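Local coordinates for periplasmic protein (Legionella pneumophila subsp. pneumophila, PDB 4FGQ) that is a calcium-dependent periplasmic cysteine protease of the bacterial transglutaminase-like family, at residues A[53-61]-A[78-89]. Numbering follows the deposited sequence. Where two conformers were deposited one is given.
Sequences FFNQFNYET and FIVDGGGDCEDF
N58 and Y59 pair in parallel with G83 and G84 through three backbone hydrogen bonds: N58 N to G82 O (3.0 Å), G84 N to N58 O (3.0 Å) and E60 N to G84 O (2.7 Å, 166° at hydrogen). A water joins E60 O to C86 N just beyond. F89 buries more of its surface against the other segment than any other residue, 106 Å². With CG anti to its carbonyl carbon (chi1 -85°), its ring lies against the turn after helix 43-55: F89 CE2 approaches F54 O obliquely at 3.1 Å, F57 O and N58 O lie at the edge, and Y59 CD2 is over one face. F78 CZ lies over the centre of the opposite face. F54, F57 and F78 form an aromatic cluster: F78 CE1 comes over one face of F57, 3.4 Å from F57 CD2, the planes inclined at 41°, and lies 3.9 Å from F54 CD1. I79 CD1 meets the edge of F54.

The topology is a short beta-alpha-beta unit, strand 58-59, helix 75-81, strand 83-84. A Schellman motif (G82 at positive phi, G83 N bonded to F78 O, G82 N weakly to I79 O) closes the helix and turns the chain into the second strand. This runs directly into D85, which with E87, D88, D69 and Y71 binds calcium in this protein, although none is bound to this chain in the model. D85 caps helix 86-100: D85 OD1 accepts from D88 N (3.0 Å) and D85 N donates to D88 OD2, a capping box. E60 lays its extended side chain alongside G84, E60 OE1 3.4 Å from G84 CA, its carboxylate salt-bridged to K73.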
ATOM      1  N   PHE A  53       5.585   9.544   2.163  1.00  8.95           N
ATOM      2  CA  PHE A  53       6.749   9.093   1.399  1.00 11.52           C
ATOM      3  C   PHE A  53       6.301   8.532   0.066  1.00  9.10           C
ATOM      4  O   PHE A  53       6.818   8.916  -0.981  1.00 12.78           O
ATOM      5  CB  PHE A  53       7.542   8.012   2.156  1.00 10.06           C
ATOM      6  CG  PHE A  53       8.773   7.539   1.413  1.00 13.78           C
ATOM      7  CD1 PHE A  53       9.953   8.254   1.473  1.00 18.61           C
ATOM      8  CD2 PHE A  53       8.742   6.372   0.661  1.00 12.54           C
ATOM      9  CE1 PHE A  53      11.087   7.817   0.785  1.00 19.79           C
ATOM     10  CE2 PHE A  53       9.863   5.935  -0.029  1.00 15.16           C
ATOM     11  CZ  PHE A  53      11.037   6.656   0.033  1.00 15.30           C
ATOM     12  N   PHE A  54       5.345   7.613   0.100  1.00  7.65           N
ATOM     13  CA  PHE A  54       4.933   6.989  -1.156  1.00  9.12           C
ATOM     14  C   PHE A  54       4.053   7.872  -2.011  1.00 11.06           C
ATOM     15  O   PHE A  54       4.023   7.703  -3.226  1.00 12.66           O
ATOM     16  CB  PHE A  54       4.331   5.603  -0.900  1.00 10.14           C
ATOM     17  CG  PHE A  54       5.376   4.604  -0.531  1.00 10.59           C
ATOM     18  CD1 PHE A  54       6.371   4.291  -1.438  1.00 13.33           C
ATOM     19  CD2 PHE A  54       5.438   4.062   0.744  1.00 13.62           C
ATOM     20  CE1 PHE A  54       7.386   3.409  -1.116  1.00 14.28           C
ATOM     21  CE2 PHE A  54       6.457   3.165   1.074  1.00 14.70           C
ATOM     22  CZ  PHE A  54       7.428   2.842   0.138  1.00 16.03           C
ATOM     23  N   ASN A  55       3.374   8.846  -1.405  1.00  9.76           N
ATOM     24  CA  ASN A  55       2.478   9.687  -2.204  1.00 14.21           C
ATOM     25  C   ASN A  55       3.188  10.606  -3.184  1.00 16.46           C
ATOM     26  O   ASN A  55       2.546  11.166  -4.074  1.00 19.20           O
ATOM     27  CB  ASN A  55       1.493  10.469  -1.335  1.00 12.23           C
ATOM     28  CG  ASN A  55       0.290   9.644  -0.963  1.00 13.18           C
ATOM     29  OD1 ASN A  55       0.045   8.597  -1.569  1.00 14.69           O
ATOM     30  ND2 ASN A  55      -0.464  10.090   0.040  1.00 13.75           N
ATOM     31  N   GLN A  56       4.506  10.724  -3.031  1.00 13.06           N
ATOM     32  CA  GLN A  56       5.365  11.524  -3.915  1.00 12.88           C
ATOM     33  C   GLN A  56       5.719  10.810  -5.224  1.00 15.17           C
ATOM     34  O   GLN A  56       6.299  11.424  -6.106  1.00 15.49           O
ATOM     35  CB  GLN A  56       6.707  11.840  -3.217  1.00 19.17           C
ATOM     36  CG  GLN A  56       7.702  10.648  -3.317  1.00 17.96           C
ATOM     37  CD  GLN A  56       9.096  10.936  -2.839  1.00 28.60           C
ATOM     38  OE1 GLN A  56       9.809  11.764  -3.414  1.00 33.53           O
ATOM     39  NE2 GLN A  56       9.517  10.226  -1.799  1.00 26.10           N
ATOM     40  N   PHE A  57       5.432   9.513  -5.335  1.00 11.00           N
ATOM     41  CA  PHE A  57       5.838   8.737  -6.519  1.00 11.86           C
ATOM     42  C   PHE A  57       4.894   8.975  -7.714  1.00 10.83           C
ATOM     43  O   PHE A  57       3.864   9.634  -7.580  1.00 14.93           O
ATOM     44  CB  PHE A  57       5.884   7.230  -6.184  1.00 14.69           C
ATOM     45  CG  PHE A  57       7.097   6.795  -5.386  1.00 17.02           C
ATOM     46  CD1 PHE A  57       7.306   7.239  -4.097  1.00 13.84           C
ATOM     47  CD2 PHE A  57       7.988   5.876  -5.916  1.00 22.15           C
ATOM     48  CE1 PHE A  57       8.424   6.831  -3.370  1.00 16.97           C
ATOM     49  CE2 PHE A  57       9.094   5.454  -5.197  1.00 28.26           C
ATOM     50  CZ  PHE A  57       9.308   5.934  -3.913  1.00 24.98           C
ATOM     51  N   ASN A  58       5.261   8.456  -8.887  1.00 12.13           N
ATOM     52  CA  ASN A  58       4.453   8.599 -10.098  0.53 14.78           C
ATOM     53  C   ASN A  58       3.146   7.820 -10.001  1.00 15.00           C
ATOM     54  O   ASN A  58       3.160   6.618  -9.742  1.00 16.78           O
ATOM     55  CB  ASN A  58       5.238   8.095 -11.314  0.53 17.31           C
ATOM     56  CG  ASN A  58       6.341   9.043 -11.730  0.53 19.68           C
ATOM     57  OD1 ASN A  58       6.166  10.257 -11.694  0.53 25.30           O
ATOM     58  ND2 ASN A  58       7.481   8.493 -12.137  0.53 27.57           N
ATOM     59  N   TYR A  59       2.021   8.495 -10.227  1.00 14.65           N
ATOM     60  CA  TYR A  59       0.709   7.859 -10.184  1.00 14.30           C
ATOM     61  C   TYR A  59       0.264   7.478 -11.597  1.00 15.93           C
ATOM     62  O   TYR A  59       0.098   8.346 -12.454  1.00 18.37           O
ATOM     63  CB  TYR A  59      -0.291   8.827  -9.562  1.00 14.74           C
ATOM     64  CG  TYR A  59      -1.669   8.265  -9.309  1.00 12.55           C
ATOM     65  CD1 TYR A  59      -2.682   8.411 -10.257  1.00 13.53           C
ATOM     66  CD2 TYR A  59      -1.965   7.622  -8.119  1.00 12.60           C
ATOM     67  CE1 TYR A  59      -3.960   7.910 -10.008  1.00 15.57           C
ATOM     68  CE2 TYR A  59      -3.220   7.131  -7.864  1.00 17.08           C
ATOM     69  CZ  TYR A  59      -4.211   7.274  -8.818  1.00 16.42           C
ATOM     70  OH  TYR A  59      -5.458   6.777  -8.541  1.00 17.93           O
ATOM     71  N   GLU A  60       0.076   6.179 -11.829  1.00 15.04           N
ATOM     72  CA  GLU A  60      -0.253   5.670 -13.157  1.00 18.28           C
ATOM     73  C   GLU A  60      -1.740   5.356 -13.257  1.00 14.61           C
ATOM     74  O   GLU A  60      -2.371   4.957 -12.276  1.00 17.44           O
ATOM     75  CB  GLU A  60       0.565   4.402 -13.435  1.00 19.91           C
ATOM     76  CG  GLU A  60       2.066   4.650 -13.460  1.00 21.10           C
ATOM     77  CD  GLU A  60       2.902   3.376 -13.570  1.00 31.29           C
ATOM     78  OE1 GLU A  60       2.333   2.260 -13.523  1.00 27.19           O
ATOM     79  OE2 GLU A  60       4.140   3.499 -13.703  1.00 35.68           O
ATOM     80  N   THR A  61      -2.290   5.555 -14.453  1.00 17.92           N
ATOM     81  CA  THR A  61      -3.647   5.137 -14.767  1.00 20.95           C
ATOM     82  C   THR A  61      -3.628   4.542 -16.164  1.00 22.89           C
ATOM     83  O   THR A  61      -2.762   4.876 -16.981  1.00 23.36           O
ATOM     84  CB  THR A  61      -4.635   6.323 -14.781  1.00 24.40           C
ATOM     85  OG1 THR A  61      -4.142   7.340 -15.664  1.00 29.23           O
ATOM     86  CG2 THR A  61      -4.821   6.902 -13.401  1.00 25.93           C
ATOM     87  N   PHE A  78       7.282  -1.566  -7.805  1.00 15.03           N
ATOM     88  CA  PHE A  78       6.873  -0.177  -7.612  1.00 12.88           C
ATOM     89  C   PHE A  78       8.117   0.715  -7.538  1.00 16.23           C
ATOM     90  O   PHE A  78       8.196   1.752  -8.194  1.00 13.47           O
ATOM     91  CB  PHE A  78       6.060  -0.063  -6.321  1.00 12.48           C
ATOM     92  CG  PHE A  78       5.450   1.302  -6.085  1.00 14.31           C
ATOM     93  CD1 PHE A  78       6.166   2.296  -5.437  1.00 13.98           C
ATOM     94  CD2 PHE A  78       4.143   1.567  -6.465  1.00 17.33           C
ATOM     95  CE1 PHE A  78       5.603   3.544  -5.190  1.00 14.98           C
ATOM     96  CE2 PHE A  78       3.571   2.814  -6.223  1.00 19.64           C
ATOM     97  CZ  PHE A  78       4.305   3.803  -5.587  1.00 16.15           C
ATOM     98  N   ILE A  79       9.093   0.314  -6.732  1.00 12.94           N
ATOM     99  CA  ILE A  79      10.325   1.100  -6.597  1.00 13.04           C
ATOM    100  C   ILE A  79      11.120   1.194  -7.906  1.00 15.32           C
ATOM    101  O   ILE A  79      11.577   2.280  -8.291  1.00 18.22           O
ATOM    102  CB  ILE A  79      11.228   0.545  -5.477  1.00 16.62           C
ATOM    103  CG1 ILE A  79      10.524   0.634  -4.120  1.00 15.57           C
ATOM    104  CG2 ILE A  79      12.554   1.291  -5.429  1.00 16.09           C
ATOM    105  CD1 ILE A  79      10.341   2.062  -3.592  1.00 18.64           C
ATOM    106  N   VAL A  80      11.286   0.065  -8.592  1.00 14.80           N
ATOM    107  CA  VAL A  80      11.986   0.052  -9.873  1.00 16.76           C
ATOM    108  C   VAL A  80      11.306   0.968 -10.890  1.00 15.64           C
ATOM    109  O   VAL A  80      11.972   1.742 -11.585  1.00 19.09           O
ATOM    110  CB  VAL A  80      12.120  -1.380 -10.435  1.00 19.50           C
ATOM    111  CG1 VAL A  80      12.612  -1.357 -11.874  1.00 19.25           C
ATOM    112  CG2 VAL A  80      13.070  -2.197  -9.569  1.00 21.61           C
ATOM    113  N   ASP A  81       9.983   0.910 -10.951  1.00 16.37           N
ATOM    114  CA  ASP A  81       9.230   1.689 -11.935  1.00 16.88           C
ATOM    115  C   ASP A  81       9.096   3.159 -11.551  1.00 19.23           C
ATOM    116  O   ASP A  81       8.798   4.000 -12.405  1.00 23.64           O
ATOM    117  CB  ASP A  81       7.830   1.104 -12.123  1.00 15.95           C
ATOM    118  CG  ASP A  81       7.849  -0.252 -12.799  1.00 21.87           C
ATOM    119  OD1 ASP A  81       8.934  -0.679 -13.244  1.00 22.41           O
ATOM    120  OD2 ASP A  81       6.771  -0.877 -12.902  1.00 24.61           O
ATOM    121  N   GLY A  82       9.301   3.457 -10.272  1.00 15.03           N
ATOM    122  CA  GLY A  82       9.146   4.809  -9.769  1.00 16.17           C
ATOM    123  C   GLY A  82       7.699   5.186  -9.519  1.00 17.82           C
ATOM    124  O   GLY A  82       7.363   6.377  -9.424  1.00 15.02           O
ATOM    125  N   GLY A  83       6.838   4.179  -9.389  1.00 15.69           N
ATOM    126  CA  GLY A  83       5.437   4.429  -9.100  1.00 16.28           C
ATOM    127  C   GLY A  83       4.537   3.330  -9.633  1.00 18.19           C
ATOM    128  O   GLY A  83       5.002   2.235  -9.923  1.00 16.53           O
ATOM    129  N   GLY A  84       3.249   3.627  -9.773  1.00 14.00           N
ATOM    130  CA  GLY A  84       2.273   2.610 -10.139  1.00 15.74           C
ATOM    131  C   GLY A  84       0.877   3.181 -10.022  1.00 17.21           C
ATOM    132  O   GLY A  84       0.728   4.401  -9.882  1.00 15.00           O
ATOM    133  N   ASP A  85      -0.147   2.325 -10.070  1.00 15.88           N
ATOM    134  CA  ASP A  85      -1.520   2.809  -9.940  1.00 13.41           C
ATOM    135  C   ASP A  85      -1.972   2.830  -8.483  1.00 12.69           C
ATOM    136  O   ASP A  85      -1.185   2.526  -7.589  1.00 14.63           O
ATOM    137  CB  ASP A  85      -2.491   2.027 -10.846  1.00 14.16           C
ATOM    138  CG  ASP A  85      -2.576   0.543 -10.502  1.00 22.97           C
ATOM    139  OD1 ASP A  85      -2.381   0.177  -9.329  1.00 22.70           O
ATOM    140  OD2 ASP A  85      -2.868  -0.264 -11.411  1.00 27.82           O
ATOM    141  N   CYS A  86      -3.228   3.191  -8.237  1.00 14.10           N
ATOM    142  CA  CYS A  86      -3.700   3.357  -6.862  1.00 13.44           C
ATOM    143  C   CYS A  86      -3.555   2.075  -6.044  1.00 12.01           C
ATOM    144  O   CYS A  86      -3.284   2.116  -4.836  1.00 12.45           O
ATOM    145  CB  CYS A  86      -5.152   3.829  -6.850  1.00 15.44           C
ATOM    146  SG  CYS A  86      -6.304   2.694  -7.684  1.00 17.31           S
ATOM    147  N   GLU A  87      -3.719   0.940  -6.710  1.00 14.12           N
ATOM    148  CA  GLU A  87      -3.615  -0.348  -6.042  1.00 16.61           C
ATOM    149  C   GLU A  87      -2.157  -0.576  -5.639  1.00 13.78           C
ATOM    150  O   GLU A  87      -1.860  -1.014  -4.516  1.00 15.12           O
ATOM    151  CB  GLU A  87      -4.154  -1.459  -6.960  1.00 18.41           C
ATOM    152  CG  GLU A  87      -5.573  -1.162  -7.484  1.00 20.20           C
ATOM    153  CD  GLU A  87      -6.099  -2.203  -8.463  1.00 27.36           C
ATOM    154  OE1 GLU A  87      -5.286  -2.917  -9.095  1.00 27.26           O
ATOM    155  OE2 GLU A  87      -7.337  -2.307  -8.606  1.00 33.06           O
ATOM    156  N   ASP A  88      -1.241  -0.240  -6.542  1.00 14.49           N
ATOM    157  CA  ASP A  88       0.186  -0.395  -6.265  1.00 14.23           C
ATOM    158  C   ASP A  88       0.660   0.489  -5.109  1.00 13.23           C
ATOM    159  O   ASP A  88       1.490   0.063  -4.305  1.00 13.07           O
ATOM    160  CB  ASP A  88       1.025  -0.115  -7.516  1.00 12.09           C
ATOM    161  CG  ASP A  88       0.566  -0.919  -8.731  1.00 14.91           C
ATOM    162  OD1 ASP A  88       0.098  -2.073  -8.582  1.00 15.33           O
ATOM    163  OD2 ASP A  88       0.676  -0.399  -9.861  1.00 15.87           O
ATOM    164  N   PHE A  89       0.134   1.712  -5.019  1.00 11.46           N
ATOM    165  CA  PHE A  89       0.464   2.597  -3.892  1.00 11.58           C
ATOM    166  C   PHE A  89       0.012   1.971  -2.579  1.00 11.67           C
ATOM    167  O   PHE A  89       0.740   1.985  -1.578  1.00 11.98           O
ATOM    168  CB  PHE A  89      -0.234   3.957  -4.031  1.00 12.93           C
ATOM    169  CG  PHE A  89       0.508   4.966  -4.881  1.00 12.86           C
ATOM    170  CD1 PHE A  89       0.650   4.781  -6.251  1.00 11.90           C
ATOM    171  CD2 PHE A  89       0.997   6.137  -4.315  1.00 15.02           C
ATOM    172  CE1 PHE A  89       1.304   5.715  -7.036  1.00 12.78           C
ATOM    173  CE2 PHE A  89       1.645   7.087  -5.103  1.00 11.80           C
ATOM    174  CZ  PHE A  89       1.810   6.866  -6.465  1.00 13.15           C
TER
HETATM  175  O   HOH W   1       7.473   6.225 -13.169  1.00 42.15           O
HETATM  176  O   HOH W   2      -4.594   4.307 -10.656  1.00 18.51           O
HETATM  177  O   HOH W   3       5.720   4.955 -12.544  1.00 33.20           O